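Long-range contacts in ABC transporter substrate-binding protein (Rhizobium radiobacter, PDB 6TFX), which binds the opine mannopinic acid as the solute-binding protein of an ABC transporter, and so probably delivers mannityl-opines to the membrane permease for import: residues Asp264-Gln269 with Leu321-Phe326; Trp69-Arg74 with Val124-Thr129; Gly168-Glu173 with Pro194-Ile199; Leu56-Glu61 with Leu73-Lys78. All blocks are in the same frame, centred on the assembly; numbering follows the deposited sequence. Where two conformers were deposited one is given.

Overall arrangement
All four contacts lie within the family 5 solute-binding region, and along the chain they come in the order 4, 2, 3, 1. Contacts 4 and 2 share Leu73 and Arg74 and belong to one antiparallel four-stranded sheet: strand 68-73 runs between strand 57-62, its partner in contact 4, and strand 123-128, its partner in contact 2. Their centres are 11 Å apart. Contact 3, at the start of strands 170-176 and 198-203 of the large mixed sheet, approaches contact 4 to about 6 Å between nearest atoms without touching it. Contact 1 joins two helices across the chain's centre from contact 2, 53 Å away between centres. None of them lies at the opine or magnesium sites.

Contact 1: residues Asp264-Gln269 with Leu321-Phe326; sequences DIRVRQ and LAEAGF
Asp264, the N-cap of helix 265-272, meets Ala324 with its carboxylate: OD2 lies 3.6 Å from Ala324 CB, and a water donates to both OD2 and Ala324 O. A short acid suits this place because OD1 also accepts from Arg266 N (2.9 Å), which meets it from above the carboxylate plane, satisfying an N-H of the first turn. Arg266 then grips the same carboxylate side-on, NE to OD1 and NH2 to OD2 (2.9 Å, 154°). A bend at chi3 (-65°) turns the guanidinium back onto the acid. Held flat there, it lays one face over Ala324 CA and the Glu323 carbonyl, while a second water links NH1 to Glu323 OE1. The next residue, Val267, turns to apolar contacts. Its CG2 touches Ala324 CB at 3.7 Å and Phe326 CE2 at 4.1 Å, and CG1 touches Leu321 CD2, the two side chains crossing at about a right angle. Alanine is small enough for close approach, and Gly325, with positive phi, ends the other helix in a Schellman motif. The N-terminus of helix 265-272 thus packs on the C-terminal end of helix 314-323, with Phe358 of strand 358-365 touching both Val267 and Leu321.

Contact 2: residues Trp69-Arg74 with Val124-Thr129; sequences WTFKLR and VRITLT
Trp69 and Ile126 form a hydrogen-bonded antiparallel pair: Trp69 N donates to Ile126 O at 2.9 Å, almost straight at 178°, and Ile126 N returns a bond to Trp69 O. Phe71 and Val124 repeat the pattern, Phe71 N reaching Val124 O at 2.8 Å. Between them Thr70 and Arg125 make the non-hydrogen-bonded pair, where the CA atoms close to 4.5 Å. On the face bearing Trp69, Phe71, Val124 and Ile126 the side chains are large and mostly apolar, fitting a face that is largely buried. Ile126 CD1 lies 3.8 Å from Phe71 CE1, approaching the ring obliquely, while Leu128 CD1 comes to 3.7 Å from Trp69 NE1, whose N-H is bonded to Gln66 O. Leu73 closes the row through CD1, 4.2 Å from Val124 CG2. The other face is more polar: a water sits 2.7 Å from Thr70 OG1 and accepts from Arg125 NE in the guanidinium plane. Strand 68-73 bonds on its far edge to strand 57-62, and strand 123-128 is flanked by 113-118. Helix 88-98 packs on part of the apolar face, Val91 meeting Leu73 and Val124, and Leu95 meeting Ile126, while Leu139 touches Phe71.

Contact 3: residues Gly168-Glu173 with Pro194-Ile199; sequences GPFQVE and PKLSKI
At the start of strand 170-176, in the mixed beta-sheet where strand 180-185 pairs antiparallel with both 170-176 and 198-203, a phenylalanine is held between two aliphatic groups. No hydrogen bond joins the two segments, whose link is apolar. Phe170, the first residue of strand 170-176, lies between Pro194 and Ile199, which take opposite faces of its ring. Pro194 comes from the loop before strand 198-203, with CB 3.8 Å from Phe170 CZ, near the outer end of the ring. A stiff, compact proline suits the place: its CG also packs 4.0 Å from Pro169 CB, so two prolines meet beside the ring. Leu196 stays at the rim, where its carbonyl O lies near the ring plane and its CB is 4.2 Å from Phe170 CE1. Further out, Ile486 touches both Phe170 and Leu196, and Met8 of strand 5-10 reaches Ile199, so the apolar cluster continues into the neighbouring parallel strand. Isoleucine has an ethyl arm long enough to lay its end methyl over the ring: CG1 stands anti to the carbonyl carbon (chi1 -57°) and the side chain crosses Phe170 at about a right angle. The result is a CH-pi contact, with Ile199 CD1 3.6 Å from the centroid of the Phe170 ring and only 9° from its normal.

Contact 4: residues Leu56-Glu61 with Leu73-Lys78; sequences LAESWE and LRPDVK
Leu56 meets Arg74, Leu73 and Val77 in the tightly packed part of this contact. Its carbonyl O accepts from Arg74 N at 2.8 Å, nearly straight at 170°, the one hydrogen bond between the segments. The side chain of Leu56 carries the apolar part. With CG anti to the backbone N (chi1 170°), CD1 reaches Val77 CG2 at 3.9 Å, and CG lies 4.1 Å from Leu73 CD2. Branched aliphatic residues suit this buried side, since their methyls pack together without bringing in a polar group that needs a partner. Ala57 and Leu73 are a non-hydrogen-bonded antiparallel pair with CA atoms only 4.2 Å apart, and their side chains diverge; the small Ala57 lies against Phe71.

The side of Glu58 and Pro75 is looser and open to solvent. Glu58 packs through its aliphatic part, CB resting 3.9 Å from Arg74 CG and over one face of the guanidinium. No salt bridge follows: Glu58 OE1 stays 5.2 Å from Arg74 NH1, and the planes of the two charged groups stand 75° apart. Arg74 instead gives NE to Asp55 O in a hydrogen bond, and its side chain also touches Ala54 and Phe190. Glu58 and Ser59 both face Lys72 in a classic beta bulge. Strand 57-62 is an outermost strand of the four-stranded sheet, next to 68-73, while Val91 of helix 88-98 touches both Leu56 and Leu73, and the loop 74-78 leads on toward that helix.

Contact 1: residues Asp264-Gln269 with Leu321-Phe326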
loop_
_atom_site.group_PDB
_atom_site.type_symbol
_atom_site.label_atom_id
_atom_site.label_comp_id
_atom_site.label_asym_id
_atom_site.label_seq_id
_atom_site.Cartn_x
_atom_site.Cartn_y
_atom_site.Cartn_z
ATOM N N ASP A 264 -0.043 -29.932 2.864
ATOM C CA ASP A 264 0.415 -30.894 1.860
ATOM C C ASP A 264 0.682 -30.073 0.586
ATOM O O ASP A 264 -0.232 -29.436 0.042
ATOM C CB ASP A 264 -0.670 -31.944 1.584
ATOM C CG ASP A 264 -0.263 -33.079 0.645
ATOM O OD1 ASP A 264 0.645 -32.876 -0.197
ATOM O OD2 ASP A 264 -0.845 -34.170 0.752
ATOM N N ILE A 265 1.939 -30.059 0.114
ATOM C CA ILE A 265 2.273 -29.298 -1.094
ATOM C C ILE A 265 1.390 -29.675 -2.289
ATOM O O ILE A 265 1.105 -28.810 -3.119
ATOM C CB ILE A 265 3.787 -29.395 -1.419
ATOM C CG1 ILE A 265 4.199 -28.270 -2.415
ATOM C CG2 ILE A 265 4.197 -30.825 -1.880
ATOM C CD1 ILE A 265 5.703 -28.035 -2.584
ATOM N N ARG A 266 0.953 -30.954 -2.388
ATOM C CA ARG A 266 0.102 -31.382 -3.523
ATOM C C ARG A 266 -1.217 -30.618 -3.556
ATOM O O ARG A 266 -1.741 -30.333 -4.637
ATOM C CB ARG A 266 -0.144 -32.883 -3.484
ATOM C CG ARG A 266 1.153 -33.669 -3.664
ATOM C CD ARG A 266 0.930 -35.147 -3.389
ATOM N NE ARG A 266 0.567 -35.379 -1.989
ATOM C CZ ARG A 266 0.438 -36.580 -1.443
ATOM N NH1 ARG A 266 0.650 -37.673 -2.165
ATOM N NH2 ARG A 266 0.094 -36.700 -0.167
ATOM N N VAL A 267 -1.769 -30.308 -2.375
ATOM C CA VAL A 267 -3.026 -29.550 -2.293
ATOM C C VAL A 267 -2.782 -28.118 -2.757
ATOM O O VAL A 267 -3.610 -27.544 -3.466
ATOM C CB VAL A 267 -3.666 -29.629 -0.887
ATOM C CG1 VAL A 267 -4.974 -28.834 -0.826
ATOM C CG2 VAL A 267 -3.908 -31.086 -0.488
ATOM N N ARG A 268 -1.636 -27.533 -2.363
ATOM C CA ARG A 268 -1.304 -26.155 -2.775
ATOM C C ARG A 268 -1.067 -26.135 -4.293
ATOM O O ARG A 268 -1.552 -25.243 -5.001
ATOM C CB ARG A 268 -0.043 -25.656 -2.041
ATOM C CG ARG A 268 -0.240 -25.619 -0.530
ATOM C CD ARG A 268 0.761 -24.714 0.180
ATOM N NE ARG A 268 2.160 -25.104 -0.029
ATOM C CZ ARG A 268 2.827 -25.944 0.756
ATOM N NH1 ARG A 268 2.193 -26.612 1.714
ATOM N NH2 ARG A 268 4.115 -26.180 0.543
ATOM N N GLN A 269 -0.310 -27.125 -4.809
ATOM C CA GLN A 269 -0.062 -27.222 -6.245
ATOM C C GLN A 269 -1.383 -27.369 -7.006
ATOM O O GLN A 269 -1.584 -26.717 -8.036
ATOM C CB GLN A 269 0.836 -28.423 -6.552
ATOM C CG GLN A 269 2.273 -28.217 -6.075
ATOM C CD GLN A 269 3.073 -29.500 -6.156
ATOM O OE1 GLN A 269 2.537 -30.617 -6.045
ATOM N NE2 GLN A 269 4.388 -29.356 -6.341
ATOM N N LEU A 321 -5.346 -33.661 -6.129
ATOM C CA LEU A 321 -6.239 -33.785 -4.963
ATOM C C LEU A 321 -6.531 -35.248 -4.664
ATOM O O LEU A 321 -6.556 -35.625 -3.493
ATOM C CB LEU A 321 -7.557 -33.014 -5.164
ATOM C CG LEU A 321 -7.406 -31.487 -5.164
ATOM C CD1 LEU A 321 -8.749 -30.797 -5.274
ATOM C CD2 LEU A 321 -6.672 -31.011 -3.881
ATOM N N ALA A 322 -6.747 -36.077 -5.701
ATOM C CA ALA A 322 -7.020 -37.518 -5.462
ATOM C C ALA A 322 -5.790 -38.185 -4.805
ATOM O O ALA A 322 -5.947 -38.927 -3.829
ATOM C CB ALA A 322 -7.386 -38.220 -6.778
ATOM N N GLU A 323 -4.566 -37.851 -5.271
ATOM C CA GLU A 323 -3.308 -38.370 -4.692
ATOM C C GLU A 323 -3.161 -37.949 -3.216
ATOM O O GLU A 323 -2.606 -38.703 -2.406
ATOM C CB GLU A 323 -2.091 -37.839 -5.466
ATOM C CG GLU A 323 -1.883 -38.488 -6.823
ATOM C CD GLU A 323 -0.761 -37.913 -7.672
ATOM O OE1 GLU A 323 0.046 -37.108 -7.147
ATOM O OE2 GLU A 323 -0.682 -38.278 -8.867
ATOM N N ALA A 324 -3.635 -36.725 -2.886
ATOM C CA ALA A 324 -3.552 -36.157 -1.536
ATOM C C ALA A 324 -4.656 -36.669 -0.600
ATOM O O ALA A 324 -4.686 -36.282 0.574
ATOM C CB ALA A 324 -3.585 -34.630 -1.608
ATOM N N GLY A 325 -5.557 -37.495 -1.126
ATOM C CA GLY A 325 -6.636 -38.107 -0.347
ATOM C C GLY A 325 -7.965 -37.375 -0.367
ATOM O O GLY A 325 -8.813 -37.593 0.515
ATOM N N PHE A 326 -8.179 -36.541 -1.406
ATOM C CA PHE A 326 -9.409 -35.783 -1.591
ATOM C C PHE A 326 -10.055 -36.157 -2.937
ATOM O O PHE A 326 -10.089 -35.325 -3.851
ATOM C CB PHE A 326 -9.118 -34.277 -1.523
ATOM C CG PHE A 326 -8.618 -33.861 -0.164
ATOM C CD1 PHE A 326 -9.507 -33.614 0.875
ATOM C CD2 PHE A 326 -7.252 -33.738 0.083
ATOM C CE1 PHE A 326 -9.039 -33.255 2.146
ATOM C CE2 PHE A 326 -6.786 -33.377 1.352
ATOM C CZ PHE A 326 -7.683 -33.145 2.368
HETATM O O HOH W 1 -3.075 -34.623 2.014
HETATM O O HOH W 2 1.419 -38.091 -4.980
#

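Contact 2: residues Trp69-Arg74 with Val124-Thr129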
loop_
_atom_site.group_PDB
_atom_site.type_symbol
_atom_site.label_atom_id
_atom_site.label_comp_id
_atom_site.label_asym_id
_atom_site.label_seq_id
_atom_site.Cartn_x
_atom_site.Cartn_y
_atom_site.Cartn_z
ATOM N N TRP A 69 23.914 10.501 8.480
ATOM C CA TRP A 69 23.190 11.450 7.636
ATOM C C TRP A 69 22.725 12.629 8.467
ATOM O O TRP A 69 22.128 12.436 9.532
ATOM C CB TRP A 69 21.991 10.757 7.006
ATOM C CG TRP A 69 22.389 9.707 6.011
ATOM C CD1 TRP A 69 22.940 8.484 6.278
ATOM C CD2 TRP A 69 22.235 9.776 4.591
ATOM N NE1 TRP A 69 23.160 7.796 5.108
ATOM C CE2 TRP A 69 22.715 8.555 4.058
ATOM C CE3 TRP A 69 21.683 10.736 3.714
ATOM C CZ2 TRP A 69 22.687 8.276 2.687
ATOM C CZ3 TRP A 69 21.663 10.461 2.348
ATOM C CH2 TRP A 69 22.156 9.244 1.849
ATOM N N THR A 70 22.968 13.843 7.964
ATOM C CA THR A 70 22.573 15.054 8.690
ATOM C C THR A 70 21.562 15.814 7.847
ATOM O O THR A 70 21.857 16.147 6.700
ATOM C CB THR A 70 23.804 15.906 9.034
ATOM O OG1 THR A 70 24.733 15.087 9.763
ATOM C CG2 THR A 70 23.441 17.133 9.873
ATOM N N PHE A 71 20.371 16.038 8.414
ATOM C CA PHE A 71 19.279 16.749 7.751
ATOM C C PHE A 71 19.083 18.123 8.356
ATOM O O PHE A 71 18.952 18.237 9.574
ATOM C CB PHE A 71 17.957 15.961 7.861
ATOM C CG PHE A 71 17.962 14.699 7.032
ATOM C CD1 PHE A 71 18.578 13.540 7.499
ATOM C CD2 PHE A 71 17.384 14.676 5.765
ATOM C CE1 PHE A 71 18.652 12.398 6.699
ATOM C CE2 PHE A 71 17.426 13.521 4.981
ATOM C CZ PHE A 71 18.076 12.397 5.443
ATOM N N LYS A 72 19.063 19.156 7.503
ATOM C CA LYS A 72 18.851 20.528 7.953
ATOM C C LYS A 72 17.395 20.858 7.694
ATOM O O LYS A 72 16.930 20.793 6.553
ATOM C CB LYS A 72 19.801 21.516 7.248
ATOM C CG LYS A 72 21.264 21.356 7.678
ATOM C CD LYS A 72 21.537 21.956 9.058
ATOM C CE LYS A 72 22.944 21.708 9.544
ATOM N NZ LYS A 72 23.163 22.313 10.886
ATOM N N LEU A 73 16.666 21.151 8.756
ATOM C CA LEU A 73 15.241 21.402 8.627
ATOM C C LEU A 73 14.944 22.799 8.193
ATOM O O LEU A 73 15.648 23.746 8.556
ATOM C CB LEU A 73 14.483 21.116 9.940
ATOM C CG LEU A 73 14.738 19.750 10.595
ATOM C CD1 LEU A 73 13.777 19.538 11.724
ATOM C CD2 LEU A 73 14.613 18.616 9.589
ATOM N N ARG A 74 13.857 22.933 7.448
ATOM C CA ARG A 74 13.365 24.234 7.066
ATOM C C ARG A 74 12.926 24.974 8.336
ATOM O O ARG A 74 12.239 24.372 9.181
ATOM C CB ARG A 74 12.150 24.061 6.180
ATOM C CG ARG A 74 12.391 24.447 4.793
ATOM C CD ARG A 74 11.095 24.259 4.065
ATOM N NE ARG A 74 11.197 23.154 3.122
ATOM C CZ ARG A 74 11.706 23.265 1.900
ATOM N NH1 ARG A 74 12.199 24.429 1.477
ATOM N NH2 ARG A 74 11.726 22.217 1.087
ATOM N N VAL A 124 18.869 17.289 12.360
ATOM C CA VAL A 124 18.625 15.900 12.757
ATOM C C VAL A 124 19.782 15.051 12.233
ATOM O O VAL A 124 20.113 15.134 11.048
ATOM C CB VAL A 124 17.282 15.393 12.148
ATOM C CG1 VAL A 124 17.071 13.906 12.457
ATOM C CG2 VAL A 124 16.104 16.216 12.666
ATOM N N ARG A 125 20.353 14.207 13.097
ATOM C CA ARG A 125 21.415 13.302 12.695
ATOM C C ARG A 125 20.854 11.884 12.788
ATOM O O ARG A 125 20.385 11.481 13.846
ATOM C CB ARG A 125 22.628 13.436 13.617
ATOM C CG ARG A 125 23.798 12.499 13.262
ATOM C CD ARG A 125 24.912 12.559 14.311
ATOM N NE ARG A 125 25.490 13.895 14.407
ATOM C CZ ARG A 125 26.117 14.369 15.479
ATOM N NH1 ARG A 125 26.252 13.615 16.566
ATOM N NH2 ARG A 125 26.608 15.603 15.476
ATOM N N ILE A 126 20.913 11.140 11.680
ATOM C CA ILE A 126 20.457 9.743 11.648
ATOM C C ILE A 126 21.710 8.884 11.447
ATOM O O ILE A 126 22.445 9.084 10.483
ATOM C CB ILE A 126 19.441 9.503 10.502
ATOM C CG1 ILE A 126 18.185 10.394 10.716
ATOM C CG2 ILE A 126 19.074 8.012 10.398
ATOM C CD1 ILE A 126 17.206 10.393 9.578
ATOM N N THR A 127 21.949 7.951 12.367
ATOM C CA THR A 127 23.103 7.058 12.279
ATOM C C THR A 127 22.537 5.676 11.961
ATOM O O THR A 127 21.558 5.235 12.582
ATOM C CB THR A 127 23.858 7.037 13.626
ATOM O OG1 THR A 127 24.305 8.364 13.925
ATOM C CG2 THR A 127 25.077 6.081 13.609
ATOM N N LEU A 128 23.184 4.993 11.003
ATOM C CA LEU A 128 22.778 3.672 10.531
ATOM C C LEU A 128 23.729 2.607 11.033
ATOM O O LEU A 128 24.915 2.885 11.238
ATOM C CB LEU A 128 22.786 3.647 8.979
ATOM C CG LEU A 128 21.986 4.774 8.298
ATOM C CD1 LEU A 128 22.122 4.692 6.765
ATOM C CD2 LEU A 128 20.533 4.738 8.704
ATOM N N THR A 129 23.216 1.371 11.144
ATOM C CA THR A 129 24.051 0.224 11.543
ATOM C C THR A 129 24.857 -0.283 10.328
ATOM O O THR A 129 25.801 -1.048 10.502
ATOM C CB THR A 129 23.182 -0.915 12.110
ATOM O OG1 THR A 129 22.378 -1.467 11.065
ATOM C CG2 THR A 129 22.310 -0.472 13.262
HETATM O O HOH W 3 25.445 15.674 12.291
#

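Contact 3: residues Gly168-Glu173 with Pro194-Ile199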
loop_
_atom_site.group_PDB
_atom_site.type_symbol
_atom_site.label_atom_id
_atom_site.label_comp_id
_atom_site.label_asym_id
_atom_site.label_seq_id
_atom_site.Cartn_x
_atom_site.Cartn_y
_atom_site.Cartn_z
ATOM N N GLY A 168 1.146 18.944 6.620
ATOM C CA GLY A 168 0.730 18.835 5.223
ATOM C C GLY A 168 -0.258 19.921 4.824
ATOM O O GLY A 168 -0.699 20.745 5.656
ATOM N N PRO A 169 -0.646 19.921 3.533
ATOM C CA PRO A 169 -1.488 21.021 3.024
ATOM C C PRO A 169 -2.935 21.028 3.488
ATOM O O PRO A 169 -3.586 22.063 3.363
ATOM C CB PRO A 169 -1.393 20.866 1.494
ATOM C CG PRO A 169 -1.004 19.411 1.265
ATOM C CD PRO A 169 -0.122 19.067 2.441
ATOM N N PHE A 170 -3.467 19.871 3.973
ATOM C CA PHE A 170 -4.864 19.824 4.417
ATOM C C PHE A 170 -4.947 19.269 5.818
ATOM O O PHE A 170 -4.177 18.389 6.170
ATOM C CB PHE A 170 -5.722 18.996 3.443
ATOM C CG PHE A 170 -5.730 19.613 2.060
ATOM C CD1 PHE A 170 -6.586 20.668 1.756
ATOM C CD2 PHE A 170 -4.839 19.181 1.083
ATOM C CE1 PHE A 170 -6.542 21.292 0.498
ATOM C CE2 PHE A 170 -4.814 19.789 -0.182
ATOM C CZ PHE A 170 -5.643 20.855 -0.455
ATOM N N GLN A 171 -5.922 19.732 6.587
ATOM C CA GLN A 171 -6.108 19.267 7.965
ATOM C C GLN A 171 -7.481 18.694 8.116
ATOM O O GLN A 171 -8.408 19.120 7.437
ATOM C CB GLN A 171 -5.931 20.424 8.966
ATOM C CG GLN A 171 -6.894 21.600 8.721
ATOM C CD GLN A 171 -6.235 22.930 8.952
ATOM O OE1 GLN A 171 -5.141 23.020 9.511
ATOM N NE2 GLN A 171 -6.876 23.994 8.501
ATOM N N VAL A 172 -7.639 17.767 9.060
ATOM C CA VAL A 172 -8.943 17.183 9.308
ATOM C C VAL A 172 -9.725 18.143 10.180
ATOM O O VAL A 172 -9.323 18.396 11.320
ATOM C CB VAL A 172 -8.843 15.769 9.923
ATOM C CG1 VAL A 172 -10.212 15.255 10.378
ATOM C CG2 VAL A 172 -8.201 14.800 8.939
ATOM N N GLU A 173 -10.812 18.704 9.635
ATOM C CA GLU A 173 -11.675 19.594 10.410
ATOM C C GLU A 173 -12.654 18.754 11.248
ATOM O O GLU A 173 -12.877 19.053 12.429
ATOM C CB GLU A 173 -12.429 20.542 9.480
ATOM C CG GLU A 173 -13.274 21.563 10.226
ATOM C CD GLU A 173 -14.016 22.510 9.306
ATOM O OE1 GLU A 173 -15.033 22.089 8.706
ATOM O OE2 GLU A 173 -13.578 23.675 9.184
ATOM N N PRO A 194 -3.134 26.379 0.097
ATOM C CA PRO A 194 -3.771 25.666 -1.013
ATOM C C PRO A 194 -4.797 26.488 -1.778
ATOM O O PRO A 194 -5.464 27.371 -1.219
ATOM C CB PRO A 194 -4.426 24.461 -0.328
ATOM C CG PRO A 194 -3.528 24.198 0.844
ATOM C CD PRO A 194 -3.185 25.568 1.340
ATOM N N LYS A 195 -4.940 26.167 -3.071
ATOM C CA LYS A 195 -5.944 26.802 -3.938
ATOM C C LYS A 195 -7.335 26.278 -3.599
ATOM O O LYS A 195 -8.316 26.993 -3.776
ATOM C CB LYS A 195 -5.613 26.551 -5.410
ATOM C CG LYS A 195 -4.359 27.299 -5.807
ATOM C CD LYS A 195 -4.032 27.056 -7.264
ATOM C CE LYS A 195 -2.733 27.762 -7.577
ATOM N NZ LYS A 195 -2.424 27.714 -9.027
ATOM N N LEU A 196 -7.414 25.045 -3.084
ATOM C CA LEU A 196 -8.685 24.481 -2.623
ATOM C C LEU A 196 -8.867 24.895 -1.164
ATOM O O LEU A 196 -7.906 24.883 -0.398
ATOM C CB LEU A 196 -8.670 22.940 -2.694
ATOM C CG LEU A 196 -8.506 22.301 -4.070
ATOM C CD1 LEU A 196 -8.404 20.805 -3.919
ATOM C CD2 LEU A 196 -9.680 22.636 -4.989
ATOM N N SER A 197 -10.086 25.227 -0.775
ATOM C CA SER A 197 -10.365 25.601 0.610
ATOM C C SER A 197 -10.841 24.400 1.411
ATOM O O SER A 197 -10.625 24.352 2.622
ATOM C CB SER A 197 -11.431 26.693 0.644
ATOM O OG SER A 197 -12.604 26.179 0.040
ATOM N N LYS A 198 -11.471 23.416 0.734
ATOM C CA LYS A 198 -12.046 22.256 1.408
ATOM C C LYS A 198 -12.059 21.014 0.532
ATOM O O LYS A 198 -12.174 21.115 -0.692
ATOM C CB LYS A 198 -13.509 22.600 1.809
ATOM C CG LYS A 198 -14.129 21.697 2.879
ATOM C CD LYS A 198 -15.543 22.150 3.249
ATOM C CE LYS A 198 -16.569 21.198 2.708
ATOM N NZ LYS A 198 -17.907 21.419 3.324
ATOM N N ILE A 199 -11.949 19.847 1.176
ATOM C CA ILE A 199 -12.093 18.540 0.549
ATOM C C ILE A 199 -13.190 17.818 1.326
ATOM O O ILE A 199 -13.097 17.706 2.554
ATOM C CB ILE A 199 -10.802 17.685 0.530
ATOM C CG1 ILE A 199 -9.637 18.420 -0.189
ATOM C CG2 ILE A 199 -11.060 16.297 -0.107
ATOM C CD1 ILE A 199 -8.262 17.777 0.107
#

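Contact 4: residues Leu56-Glu61 with Leu73-Lys78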
loop_
_atom_site.group_PDB
_atom_site.type_symbol
_atom_site.label_atom_id
_atom_site.label_comp_id
_atom_site.label_asym_id
_atom_site.label_seq_id
_atom_site.Cartn_x
_atom_site.Cartn_y
_atom_site.Cartn_z
ATOM N N LEU A 56 10.246 18.604 4.570
ATOM C CA LEU A 56 10.590 19.333 5.810
ATOM C C LEU A 56 12.091 19.674 5.838
ATOM O O LEU A 56 12.471 20.751 6.314
ATOM C CB LEU A 56 10.221 18.492 7.029
ATOM C CG LEU A 56 10.725 18.988 8.379
ATOM C CD1 LEU A 56 10.087 20.359 8.775
ATOM C CD2 LEU A 56 10.425 17.951 9.432
ATOM N N ALA A 57 12.945 18.734 5.356
ATOM C CA ALA A 57 14.398 18.980 5.279
ATOM C C ALA A 57 14.689 19.845 4.059
ATOM O O ALA A 57 14.299 19.474 2.955
ATOM C CB ALA A 57 15.158 17.674 5.150
ATOM N N GLU A 58 15.382 20.971 4.238
ATOM C CA GLU A 58 15.716 21.794 3.070
ATOM C C GLU A 58 16.985 21.247 2.377
ATOM O O GLU A 58 17.176 21.466 1.182
ATOM C CB GLU A 58 15.875 23.276 3.445
ATOM C CG GLU A 58 16.923 23.546 4.509
ATOM C CD GLU A 58 17.055 24.998 4.927
ATOM O OE1 GLU A 58 16.255 25.837 4.452
ATOM O OE2 GLU A 58 17.959 25.297 5.741
ATOM N N SER A 59 17.851 20.545 3.142
ATOM C CA SER A 59 19.091 19.973 2.608
ATOM C C SER A 59 19.556 18.843 3.510
ATOM O O SER A 59 19.093 18.713 4.646
ATOM C CB SER A 59 20.187 21.041 2.512
ATOM O OG SER A 59 20.597 21.487 3.793
ATOM N N TRP A 60 20.461 18.015 2.999
ATOM C CA TRP A 60 21.008 16.927 3.787
ATOM C C TRP A 60 22.324 16.520 3.214
ATOM O O TRP A 60 22.615 16.828 2.051
ATOM C CB TRP A 60 20.061 15.733 3.868
ATOM C CG TRP A 60 19.666 15.160 2.544
ATOM C CD1 TRP A 60 20.262 14.127 1.878
ATOM C CD2 TRP A 60 18.551 15.570 1.742
ATOM N NE1 TRP A 60 19.612 13.897 0.686
ATOM C CE2 TRP A 60 18.549 14.765 0.583
ATOM C CE3 TRP A 60 17.537 16.531 1.904
ATOM C CZ2 TRP A 60 17.603 14.927 -0.437
ATOM C CZ3 TRP A 60 16.599 16.687 0.900
ATOM C CH2 TRP A 60 16.633 15.886 -0.252
ATOM N N GLU A 61 23.113 15.811 4.016
ATOM C CA GLU A 61 24.399 15.308 3.582
ATOM C C GLU A 61 24.739 14.060 4.365
ATOM O O GLU A 61 24.219 13.849 5.467
ATOM C CB GLU A 61 25.502 16.374 3.739
ATOM C CG GLU A 61 25.803 16.790 5.165
ATOM C CD GLU A 61 26.706 18.003 5.298
ATOM O OE1 GLU A 61 27.676 18.122 4.514
ATOM O OE2 GLU A 61 26.445 18.833 6.198
ATOM N N LEU A 73 16.666 21.151 8.756
ATOM C CA LEU A 73 15.241 21.402 8.627
ATOM C C LEU A 73 14.944 22.799 8.193
ATOM O O LEU A 73 15.648 23.746 8.556
ATOM C CB LEU A 73 14.483 21.116 9.940
ATOM C CG LEU A 73 14.738 19.750 10.595
ATOM C CD1 LEU A 73 13.777 19.538 11.724
ATOM C CD2 LEU A 73 14.613 18.616 9.589
ATOM N N ARG A 74 13.857 22.933 7.448
ATOM C CA ARG A 74 13.365 24.234 7.066
ATOM C C ARG A 74 12.926 24.974 8.336
ATOM O O ARG A 74 12.239 24.372 9.181
ATOM C CB ARG A 74 12.150 24.061 6.180
ATOM C CG ARG A 74 12.391 24.447 4.793
ATOM C CD ARG A 74 11.095 24.259 4.065
ATOM N NE ARG A 74 11.197 23.154 3.122
ATOM C CZ ARG A 74 11.706 23.265 1.900
ATOM N NH1 ARG A 74 12.199 24.429 1.477
ATOM N NH2 ARG A 74 11.726 22.217 1.087
ATOM N N PRO A 75 13.278 26.265 8.614
ATOM C CA PRO A 75 13.021 26.874 9.969
ATOM C C PRO A 75 11.586 27.068 10.599
ATOM O O PRO A 75 11.422 26.799 11.791
ATOM C CB PRO A 75 13.661 28.271 9.846
ATOM C CG PRO A 75 13.880 28.494 8.367
ATOM C CD PRO A 75 14.157 27.134 7.810
ATOM N N ASP A 76 10.649 27.692 9.874
ATOM C CA ASP A 76 9.270 28.132 10.031
ATOM C C ASP A 76 8.209 27.251 9.352
ATOM O O ASP A 76 7.223 27.787 8.840
ATOM C CB ASP A 76 9.150 29.605 9.545
ATOM C CG ASP A 76 10.115 30.573 10.224
ATOM O OD1 ASP A 76 10.229 30.524 11.480
ATOM O OD2 ASP A 76 10.753 31.385 9.502
ATOM N N VAL A 77 8.369 25.905 9.393
ATOM C CA VAL A 77 7.322 24.997 8.917
ATOM C C VAL A 77 6.426 24.879 10.135
ATOM O O VAL A 77 6.914 24.553 11.219
ATOM C CB VAL A 77 7.817 23.604 8.469
ATOM C CG1 VAL A 77 6.640 22.673 8.165
ATOM C CG2 VAL A 77 8.735 23.714 7.257
ATOM N N LYS A 78 5.153 25.196 9.981
ATOM C CA LYS A 78 4.223 25.180 11.100
ATOM C C LYS A 78 3.343 23.937 11.122
ATOM O O LYS A 78 2.812 23.520 10.077
ATOM C CB LYS A 78 3.282 26.405 11.039
ATOM C CG LYS A 78 3.960 27.750 10.792
ATOM C CD LYS A 78 4.595 28.344 12.029
ATOM C CE LYS A 78 5.277 29.642 11.676
ATOM N NZ LYS A 78 6.100 30.151 12.799
#